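Local coordinates for protein Cellobiohydrolase. glycosyl hydrolase family 6 (Thermobifida fusca, PDB 4AVN) that probably hydrolyses cellulose as a glycoside hydrolase family 6 cellobiohydrolase, cutting beta-1,4 glucosidic links to release cellobiose, and is represented here by its catalytic domain, at residues 131-136 with 180-185; 62-67 with 122-127; 9-14 with 73-78. The protein carries 2 engineered substitutions. All coordinates share one frame; numbering follows the deposited sequence.

Interaction 1 (131-136 with 180-185). With BGC (beta-D-glucopyranose), chain B.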
loop_
_atom_site.group_PDB
_atom_site.type_symbol
_atom_site.label_atom_id
_atom_site.label_comp_id
_atom_site.label_asym_id
_atom_site.label_seq_id
_atom_site.Cartn_x
_atom_site.Cartn_y
_atom_site.Cartn_z
ATOM N N ALA A 131 12.028 -4.398 -1.683
ATOM C CA ALA A 131 10.959 -5.385 -1.708
ATOM C C ALA A 131 9.867 -4.973 -0.726
ATOM O O ALA A 131 10.106 -4.904 0.487
ATOM C CB ALA A 131 11.503 -6.779 -1.366
ATOM N N ILE A 132 8.682 -4.677 -1.260
ATOM C CA ILE A 132 7.514 -4.331 -0.454
ATOM C C ILE A 132 6.764 -5.616 -0.141
ATOM O O ILE A 132 6.212 -6.248 -1.041
ATOM C CB ILE A 132 6.572 -3.344 -1.205
ATOM C CG1 ILE A 132 7.329 -2.093 -1.681
ATOM C CG2 ILE A 132 5.377 -2.956 -0.337
ATOM C CD1 ILE A 132 7.756 -1.149 -0.581
ATOM N N ILE A 133 6.748 -6.005 1.131
ATOM C CA ILE A 133 6.299 -7.349 1.491
ATOM C C ILE A 133 4.821 -7.459 1.833
ATOM O O ILE A 133 4.386 -7.014 2.889
ATOM C CB ILE A 133 7.133 -7.948 2.653
ATOM C CG1 ILE A 133 8.641 -7.749 2.411
ATOM C CG2 ILE A 133 6.735 -9.424 2.883
ATOM C CD1 ILE A 133 9.195 -8.424 1.166
ATOM N N GLU A 134 4.061 -8.060 0.920
ATOM C CA GLU A 134 2.696 -8.537 1.193
ATOM C C GLU A 134 1.723 -7.515 1.781
ATOM O O GLU A 134 1.404 -7.523 2.976
ATOM C CB GLU A 134 2.728 -9.840 2.004
ATOM C CG GLU A 134 3.436 -10.985 1.265
ATOM C CD GLU A 134 2.726 -11.425 -0.025
ATOM O OE1 GLU A 134 1.532 -11.104 -0.213
ATOM O OE2 GLU A 134 3.379 -12.102 -0.852
ATOM N N ILE A 135 1.255 -6.639 0.896
ATOM C CA ILE A 135 0.205 -5.669 1.180
ATOM C C ILE A 135 -1.051 -6.388 1.662
ATOM O O ILE A 135 -1.317 -7.515 1.231
ATOM C CB ILE A 135 -0.068 -4.848 -0.119
ATOM C CG1 ILE A 135 0.781 -3.584 -0.135
ATOM C CG2 ILE A 135 -1.530 -4.479 -0.298
ATOM C CD1 ILE A 135 2.230 -3.806 0.110
ATOM N N ASP A 136 -1.796 -5.760 2.573
ATOM C CA ASP A 136 -3.142 -6.225 2.932
ATOM C C ASP A 136 -3.106 -7.666 3.449
ATOM O O ASP A 136 -3.899 -8.521 3.044
ATOM C CB ASP A 136 -4.074 -6.065 1.711
ATOM C CG ASP A 136 -5.512 -6.443 1.993
ATOM O OD1 ASP A 136 -5.951 -6.400 3.155
ATOM O OD2 ASP A 136 -6.218 -6.779 1.022
ATOM N N VAL A 180 18.966 -6.157 -1.394
ATOM C CA VAL A 180 17.520 -6.177 -1.160
ATOM C C VAL A 180 17.181 -5.521 0.191
ATOM O O VAL A 180 17.809 -5.806 1.226
ATOM C CB VAL A 180 16.917 -7.616 -1.302
ATOM C CG1 VAL A 180 15.447 -7.644 -0.891
ATOM C CG2 VAL A 180 17.054 -8.110 -2.748
ATOM N N TYR A 181 16.197 -4.629 0.149
ATOM C CA TYR A 181 15.760 -3.847 1.296
ATOM C C TYR A 181 14.269 -4.122 1.542
ATOM O O TYR A 181 13.425 -3.649 0.788
ATOM C CB TYR A 181 15.982 -2.352 1.004
ATOM C CG TYR A 181 17.448 -1.985 0.798
ATOM C CD1 TYR A 181 18.117 -2.294 -0.395
ATOM C CD2 TYR A 181 18.165 -1.354 1.805
ATOM C CE1 TYR A 181 19.472 -1.972 -0.571
ATOM C CE2 TYR A 181 19.508 -1.029 1.641
ATOM C CZ TYR A 181 20.152 -1.337 0.455
ATOM O OH TYR A 181 21.484 -1.011 0.323
ATOM N N ASN A 182 13.966 -4.880 2.596
ATOM C CA ASN A 182 12.596 -5.320 2.876
ATOM C C ASN A 182 11.804 -4.292 3.674
ATOM O O ASN A 182 12.286 -3.774 4.676
ATOM C CB ASN A 182 12.597 -6.657 3.633
ATOM C CG ASN A 182 13.009 -7.838 2.766
ATOM O OD1 ASN A 182 12.764 -7.863 1.563
ATOM N ND2 ASN A 182 13.614 -8.841 3.393
ATOM N N TYR A 183 10.588 -4.000 3.219
ATOM C CA TYR A 183 9.661 -3.151 3.958
ATOM C C TYR A 183 8.358 -3.903 4.147
ATOM O O TYR A 183 7.751 -4.349 3.176
ATOM C CB TYR A 183 9.389 -1.827 3.230
ATOM C CG TYR A 183 10.575 -0.874 3.222
ATOM C CD1 TYR A 183 11.631 -1.051 2.322
ATOM C CD2 TYR A 183 10.636 0.203 4.110
ATOM C CE1 TYR A 183 12.730 -0.175 2.308
ATOM C CE2 TYR A 183 11.723 1.090 4.104
ATOM C CZ TYR A 183 12.763 0.888 3.198
ATOM O OH TYR A 183 13.837 1.740 3.176
ATOM N N ILE A 184 7.945 -4.040 5.401
ATOM C CA ILE A 184 6.692 -4.724 5.754
ATOM C C ILE A 184 5.524 -3.762 5.612
ATOM O O ILE A 184 5.609 -2.608 6.025
ATOM C CB ILE A 184 6.736 -5.272 7.207
ATOM C CG1 ILE A 184 7.746 -6.425 7.317
ATOM C CG2 ILE A 184 5.353 -5.750 7.670
ATOM C CD1 ILE A 184 7.901 -6.971 8.731
ATOM N N ASP A 185 4.436 -4.231 5.016
ATOM C CA ASP A 185 3.246 -3.409 4.942
ATOM C C ASP A 185 2.605 -3.233 6.311
ATOM O O ASP A 185 2.474 -4.191 7.082
ATOM C CB ASP A 185 2.230 -3.976 3.957
ATOM C CG ASP A 185 1.053 -3.055 3.777
ATOM O OD1 ASP A 185 1.195 -2.045 3.054
ATOM O OD2 ASP A 185 0.015 -3.308 4.415
HETATM C C2 BGC B . -9.262 -3.933 1.914
HETATM C C3 BGC B . -8.238 -4.280 0.831
HETATM C C4 BGC B . -7.367 -3.085 0.428
HETATM C C5 BGC B . -6.895 -2.276 1.643
HETATM C C6 BGC B . -6.187 -0.992 1.229
HETATM C C1 BGC B . -8.677 -3.055 3.026
HETATM O O2 BGC B . -9.773 -5.127 2.463
HETATM O O3 BGC B . -8.902 -4.775 -0.319
HETATM O O4 BGC B . -6.253 -3.574 -0.289
HETATM O O5 BGC B . -7.997 -1.938 2.471
HETATM O O6 BGC B . -5.723 -0.354 2.396
HETATM O O HOH W 1 -0.364 -5.779 5.268
HETATM O O HOH W 2 -2.454 -2.879 3.429
#

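Interaction 2 (62-67 with 122-127)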
loop_
_atom_site.group_PDB
_atom_site.type_symbol
_atom_site.label_atom_id
_atom_site.label_comp_id
_atom_site.label_asym_id
_atom_site.label_seq_id
_atom_site.Cartn_x
_atom_site.Cartn_y
_atom_site.Cartn_z
ATOM N N HIS A 62 12.668 -6.487 -15.899
ATOM C CA HIS A 62 12.626 -5.251 -15.111
ATOM C C HIS A 62 13.974 -4.917 -14.472
ATOM O O HIS A 62 14.381 -3.745 -14.432
ATOM C CB HIS A 62 11.548 -5.321 -14.013
ATOM C CG HIS A 62 10.165 -5.031 -14.502
ATOM N ND1 HIS A 62 9.804 -3.813 -15.038
ATOM C CD2 HIS A 62 9.047 -5.798 -14.522
ATOM C CE1 HIS A 62 8.526 -3.841 -15.368
ATOM N NE2 HIS A 62 8.042 -5.034 -15.064
ATOM N N LEU A 63 14.661 -5.939 -13.963
ATOM C CA LEU A 63 15.961 -5.706 -13.344
ATOM C C LEU A 63 17.027 -5.341 -14.387
ATOM O O LEU A 63 17.880 -4.501 -14.120
ATOM C CB LEU A 63 16.384 -6.888 -12.462
ATOM C CG LEU A 63 15.482 -7.207 -11.252
ATOM C CD1 LEU A 63 15.991 -8.447 -10.482
ATOM C CD2 LEU A 63 15.323 -6.012 -10.317
ATOM N N GLU A 64 16.967 -5.967 -15.563
ATOM C CA GLU A 64 17.826 -5.592 -16.695
ATOM C C GLU A 64 17.579 -4.140 -17.108
ATOM O O GLU A 64 18.520 -3.384 -17.377
ATOM C CB GLU A 64 17.588 -6.525 -17.885
ATOM C CG GLU A 64 18.331 -7.854 -17.787
ATOM C CD GLU A 64 19.835 -7.674 -17.805
ATOM O OE1 GLU A 64 20.349 -6.982 -18.710
ATOM O OE2 GLU A 64 20.511 -8.219 -16.910
ATOM N N GLU A 65 16.306 -3.757 -17.156
ATOM C CA GLU A 65 15.917 -2.384 -17.491
ATOM C C GLU A 65 16.373 -1.415 -16.389
ATOM O O GLU A 65 16.823 -0.302 -16.681
ATOM C CB GLU A 65 14.405 -2.306 -17.778
ATOM C CG GLU A 65 13.814 -0.898 -18.053
ATOM C CD GLU A 65 14.343 -0.210 -19.321
ATOM O OE1 GLU A 65 14.913 -0.881 -20.203
ATOM O OE2 GLU A 65 14.185 1.027 -19.433
ATOM N N ALA A 66 16.292 -1.854 -15.131
ATOM C CA ALA A 66 16.792 -1.059 -14.005
ATOM C C ALA A 66 18.305 -0.837 -14.117
ATOM O O ALA A 66 18.770 0.290 -13.998
ATOM C CB ALA A 66 16.432 -1.719 -12.662
ATOM N N VAL A 67 19.054 -1.910 -14.379
ATOM C CA VAL A 67 20.498 -1.806 -14.619
ATOM C C VAL A 67 20.793 -0.833 -15.773
ATOM O O VAL A 67 21.658 0.037 -15.651
ATOM C CB VAL A 67 21.134 -3.180 -14.907
ATOM C CG1 VAL A 67 22.558 -3.012 -15.443
ATOM C CG2 VAL A 67 21.142 -4.034 -13.633
ATOM N N ALA A 122 23.023 -9.617 -7.920
ATOM C CA ALA A 122 23.784 -9.266 -6.721
ATOM C C ALA A 122 25.157 -8.691 -7.056
ATOM O O ALA A 122 25.793 -8.062 -6.212
ATOM C CB ALA A 122 23.919 -10.479 -5.798
ATOM N N ASP A 123 25.606 -8.904 -8.290
ATOM C CA ASP A 123 26.900 -8.385 -8.744
ATOM C C ASP A 123 26.849 -6.925 -9.224
ATOM O O ASP A 123 27.887 -6.343 -9.551
ATOM C CB ASP A 123 27.543 -9.311 -9.790
ATOM C CG ASP A 123 26.682 -9.503 -11.032
ATOM O OD1 ASP A 123 25.454 -9.266 -10.983
ATOM O OD2 ASP A 123 27.245 -9.904 -12.072
ATOM N N TYR A 124 25.650 -6.338 -9.254
ATOM C CA TYR A 124 25.500 -4.902 -9.513
ATOM C C TYR A 124 25.462 -4.139 -8.191
ATOM O O TYR A 124 24.423 -4.054 -7.536
ATOM C CB TYR A 124 24.253 -4.607 -10.364
ATOM C CG TYR A 124 24.315 -5.220 -11.735
ATOM C CD1 TYR A 124 24.954 -4.565 -12.786
ATOM C CD2 TYR A 124 23.747 -6.468 -11.981
ATOM C CE1 TYR A 124 25.021 -5.139 -14.051
ATOM C CE2 TYR A 124 23.810 -7.048 -13.232
ATOM C CZ TYR A 124 24.443 -6.380 -14.265
ATOM O OH TYR A 124 24.502 -6.969 -15.507
ATOM N N GLU A 125 26.616 -3.587 -7.815
ATOM C CA GLU A 125 26.812 -2.895 -6.541
ATOM C C GLU A 125 25.849 -1.730 -6.324
ATOM O O GLU A 125 25.463 -1.440 -5.187
ATOM C CB GLU A 125 28.248 -2.363 -6.452
ATOM C CG GLU A 125 29.326 -3.342 -6.911
ATOM C CD GLU A 125 30.675 -2.669 -7.153
ATOM O OE1 GLU A 125 30.816 -1.464 -6.834
ATOM O OE2 GLU A 125 31.593 -3.346 -7.675
ATOM N N ASN A 126 25.477 -1.062 -7.414
ATOM C CA ASN A 126 24.661 0.143 -7.334
ATOM C C ASN A 126 23.156 -0.062 -7.594
ATOM O O ASN A 126 22.380 0.885 -7.500
ATOM C CB ASN A 126 25.244 1.237 -8.237
ATOM C CG ASN A 126 26.572 1.790 -7.712
ATOM O OD1 ASN A 126 26.845 1.767 -6.502
ATOM N ND2 ASN A 126 27.397 2.301 -8.623
ATOM N N LEU A 127 22.753 -1.292 -7.908
ATOM C CA LEU A 127 21.334 -1.624 -8.004
ATOM C C LEU A 127 20.777 -1.888 -6.606
ATOM O O LEU A 127 21.289 -2.751 -5.887
ATOM C CB LEU A 127 21.125 -2.870 -8.866
ATOM C CG LEU A 127 19.854 -3.094 -9.716
ATOM C CD1 LEU A 127 19.373 -4.528 -9.560
ATOM C CD2 LEU A 127 18.706 -2.093 -9.519
#

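Interaction 3 (9-14 with 73-78)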
loop_
_atom_site.group_PDB
_atom_site.type_symbol
_atom_site.label_atom_id
_atom_site.label_comp_id
_atom_site.label_asym_id
_atom_site.label_seq_id
_atom_site.Cartn_x
_atom_site.Cartn_y
_atom_site.Cartn_z
ATOM N N GLY A 9 20.203 9.193 -2.486
ATOM C CA GLY A 9 21.237 9.302 -3.510
ATOM C C GLY A 9 21.028 8.411 -4.724
ATOM O O GLY A 9 21.973 8.137 -5.472
ATOM N N ALA A 10 19.799 7.952 -4.932
ATOM C CA ALA A 10 19.543 7.013 -6.024
ATOM C C ALA A 10 18.578 7.564 -7.065
ATOM O O ALA A 10 17.616 8.260 -6.733
ATOM C CB ALA A 10 19.043 5.674 -5.480
ATOM N N LYS A 11 18.860 7.264 -8.324
ATOM C CA LYS A 11 17.868 7.420 -9.397
ATOM C C LYS A 11 16.730 6.428 -9.128
ATOM O O LYS A 11 16.956 5.373 -8.525
ATOM C CB LYS A 11 18.528 7.146 -10.755
ATOM C CG LYS A 11 17.663 7.432 -11.985
ATOM C CD LYS A 11 18.533 7.554 -13.248
ATOM C CE LYS A 11 17.668 7.608 -14.502
ATOM N NZ LYS A 11 18.444 7.278 -15.735
ATOM N N LEU A 12 15.512 6.764 -9.550
ATOM C CA LEU A 12 14.373 5.877 -9.317
ATOM C C LEU A 12 13.911 5.203 -10.602
ATOM O O LEU A 12 13.834 5.848 -11.660
ATOM C CB LEU A 12 13.220 6.621 -8.638
ATOM C CG LEU A 12 13.515 7.260 -7.277
ATOM C CD1 LEU A 12 12.297 7.989 -6.735
ATOM C CD2 LEU A 12 14.029 6.242 -6.263
ATOM N N TYR A 13 13.631 3.904 -10.508
ATOM C CA TYR A 13 13.180 3.126 -11.665
ATOM C C TYR A 13 11.902 3.683 -12.281
ATOM O O TYR A 13 10.950 3.992 -11.563
ATOM C CB TYR A 13 12.960 1.660 -11.275
ATOM C CG TYR A 13 12.599 0.740 -12.429
ATOM C CD1 TYR A 13 13.531 0.438 -13.427
ATOM C CD2 TYR A 13 11.331 0.152 -12.511
ATOM C CE1 TYR A 13 13.208 -0.413 -14.487
ATOM C CE2 TYR A 13 11.001 -0.706 -13.563
ATOM C CZ TYR A 13 11.943 -0.978 -14.547
ATOM O OH TYR A 13 11.619 -1.821 -15.589
ATOM N N VAL A 14 11.892 3.812 -13.607
ATOM C CA VAL A 14 10.665 4.110 -14.333
ATOM C C VAL A 14 10.250 2.846 -15.060
ATOM O O VAL A 14 10.964 2.353 -15.933
ATOM C CB VAL A 14 10.817 5.289 -15.348
ATOM C CG1 VAL A 14 9.465 5.594 -16.018
ATOM C CG2 VAL A 14 11.372 6.539 -14.651
ATOM N N ASP A 73 25.280 4.101 -12.067
ATOM C CA ASP A 73 25.090 4.826 -10.818
ATOM C C ASP A 73 23.960 4.209 -9.978
ATOM O O ASP A 73 23.177 3.402 -10.499
ATOM C CB ASP A 73 24.796 6.306 -11.099
ATOM C CG ASP A 73 25.942 7.014 -11.815
ATOM O OD1 ASP A 73 27.083 6.497 -11.805
ATOM O OD2 ASP A 73 25.687 8.094 -12.396
ATOM N N PRO A 74 23.881 4.576 -8.672
ATOM C CA PRO A 74 22.833 4.044 -7.788
ATOM C C PRO A 74 21.434 4.286 -8.335
ATOM O O PRO A 74 21.091 5.405 -8.697
ATOM C CB PRO A 74 23.036 4.824 -6.487
ATOM C CG PRO A 74 24.493 5.198 -6.502
ATOM C CD PRO A 74 24.799 5.476 -7.943
ATOM N N LEU A 75 20.651 3.217 -8.403
ATOM C CA LEU A 75 19.261 3.284 -8.831
ATOM C C LEU A 75 18.445 2.331 -7.968
ATOM O O LEU A 75 18.894 1.221 -7.659
ATOM C CB LEU A 75 19.128 2.921 -10.318
ATOM C CG LEU A 75 17.711 2.867 -10.913
ATOM C CD1 LEU A 75 17.686 3.399 -12.341
ATOM C CD2 LEU A 75 17.131 1.455 -10.869
ATOM N N THR A 76 17.248 2.768 -7.591
ATOM C CA THR A 76 16.368 1.970 -6.747
ATOM C C THR A 76 15.088 1.572 -7.477
ATOM O O THR A 76 14.389 2.425 -8.017
ATOM C CB THR A 76 16.065 2.702 -5.433
ATOM O OG1 THR A 76 17.293 2.897 -4.715
ATOM C CG2 THR A 76 15.082 1.907 -4.560
ATOM N N ILE A 77 14.815 0.266 -7.504
ATOM C CA ILE A 77 13.572 -0.278 -8.058
ATOM C C ILE A 77 12.739 -0.882 -6.921
ATOM O O ILE A 77 13.279 -1.557 -6.043
ATOM C CB ILE A 77 13.832 -1.329 -9.184
ATOM C CG1 ILE A 77 12.516 -1.924 -9.717
ATOM C CG2 ILE A 77 14.783 -2.444 -8.713
ATOM C CD1 ILE A 77 12.683 -2.774 -10.988
ATOM N N GLN A 78 11.434 -0.633 -6.939
ATOM C CA GLN A 78 10.547 -1.213 -5.938
ATOM C C GLN A 78 9.794 -2.383 -6.546
ATOM O O GLN A 78 9.236 -2.282 -7.647
ATOM C CB GLN A 78 9.577 -0.173 -5.391
ATOM C CG GLN A 78 10.257 1.004 -4.722
ATOM C CD GLN A 78 9.311 2.162 -4.533
ATOM O OE1 GLN A 78 8.408 2.107 -3.700
ATOM N NE2 GLN A 78 9.511 3.218 -5.298
HETATM O O HOH W 3 22.501 8.011 -8.653
#

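Interaction 1 (131-136 with 180-185)
The flat amide of Asn182 is met from two directions: Ile133 CD1 stands above its plane, 3.6 Å from Asn182 OD1, while Ala131 CB lies beyond the oxygen, 3.4 Å from the same Asn182 OD1. That buried oxygen has no polar partner in the model, whereas Asn182 ND2 is bonded to Tyr218 O. Farther along, the carboxylate of Asp185 has Ile135 under one side of its plane, with Ile135 CG1 3.6 Å from Asp185 OD1. With chi1 at -174°, Asp185 swings its carboxylate out from its own backbone N and over Ile135; Thr226 and the backbone of Ala187 bind its oxygens. These strands run parallel, joined through helix 162-175 in a beta-alpha-beta crossover of the distorted alpha/beta barrel of family 6. Three backbone bonds set the register. Ala131 N to Tyr181 O is the bent one (N-H...O 144°), its donor well above the carbonyl plane; Tyr183 N to Ala131 O and Ile133 N to Tyr183 O, the latter 2.8 Å, are nearly straight. On the sheet face of Ile132 and Tyr183, Ile132 CD1 packs 4.2 Å from Tyr183 CB. Past the strand end, a water 2.7 Å from Asp185 OD2 accepts a weak bond from Asp136 N. Asp136, the predicted proton donor, lies beside one bound glucose, whose O4 makes only a weak hydrogen bond, 3.5 Å, to Asp136 OD2; Asn228 also binds this sugar.

Interaction 2 (62-67 with 122-127)
Val67 and Tyr124 meet in a CH-pi contact. The methyl CG2 of Val67 sits almost exactly over the middle of the Tyr124 ring, 3.7 Å from its centroid and 5° off the ring normal. The other methyl reaches the CE1 side of the ring, with Val67 CG1 3.5 Å from Tyr124 CE1. With CG1 anti to the backbone N (chi1 168°), Val67 turns both methyls toward the ring, and the two side chains are nearly perpendicular. Apolar contacts between aliphatic groups continue inward from there. Leu127 lays its CD2 3.9 Å from Ala66 CB, its CG 4.2 Å from Val67 CG2, and its CD1 at a looser 4.4 Å from Leu63 CD2, so one leucine meets three residues on one side of the helix. Ile77 touches both Leu63 and Leu127, extending the apolar patch into the sheet. Backbone hydrogen bonding works within each segment: Leu127 N bonds to Tyr124 O at 3.2 Å, closing a type I beta turn that brings Tyr124 and Leu127 to the same helix, and Val67 N bonds to Leu63 O at 2.9 Å. Helix 59-70 thereby packs against the turn that leads into strand 127-133, far from the substrate sites, an arrangement that belongs to the outer helical layer of an alpha/beta barrel.

Interaction 3 (9-14 with 73-78)
Tyr13 lies side by side with Ile77, and its side chain can be followed outward along that neighbour. Tyr13 CB passes Thr76 O and packs 3.8 Å from Ile77 CB. Placed anti to the backbone N (chi1 -175°), CG lies against both CG1 and CD1 of Ile77, and Tyr13 CD2 comes within 3.6 Å of Ile77 CD1. That methyl covers one face of the ring, offset toward the rim: Ile77 CD1 is 3.7 Å from the Tyr13 ring centroid and 15° off the normal, a CH-pi contact. CE2 and CZ still skirt the same methyl before OH reaches ND1 of His62 in helix 59-70, its hydrogen-bond partner. From Lys11 to Tyr13 the backbone pairs in parallel with residues 74-76. Lys11 N bonds to Pro74 O at 2.9 Å, Thr76 N to Lys11 O at 2.8 Å, and Tyr13 N to Thr76 O at 3.0 Å. A water donates to both Gly9 O and Pro74 O where the pairing begins. Ala10 CB touches Thr76 OG1 at 3.4 Å, a hydroxyl whose hydrogen-bond partner is Pro6 O. On the other face of the sheet, Lys11 crosses Leu75 with its aliphatic stem, Lys11 CG lying 4.0 Å from Leu75 CD1, and runs on extended to Gln69 O. Segment 9-14 is thus tied to both strand 75-81 and helix 59-70 by a division of labour: directional backbone bonds fix the register, apolar faces fill the space between, and the polar ends of Lys11 and Tyr13 find their partners on the helix.

How the interactions relate
Interaction 1 is wholly buried near the chain centre and runs into the substrate site; interactions 2 and 3 are partly buried, toward the periphery. Interactions 1 and 3 both join parallel strands of one sheet, where strands 75-81 and 127-133 are neighbours, yet their centres are about 17 Å apart and they do not touch. Interaction 2, helix against turn, leads into strand 127-133, which interaction 1 uses farther on. Interactions 2 and 3 do touch, through probable hydrogen bonds between Asn126 O and Leu75 N and between His62 ND1 and Tyr13 OH. Carboxylates and waters mark the active-site end of interaction 1; interaction 3 mixes backbone bonding with apolar faces, while interaction 2 relies on apolar and CH-pi contacts between its segments.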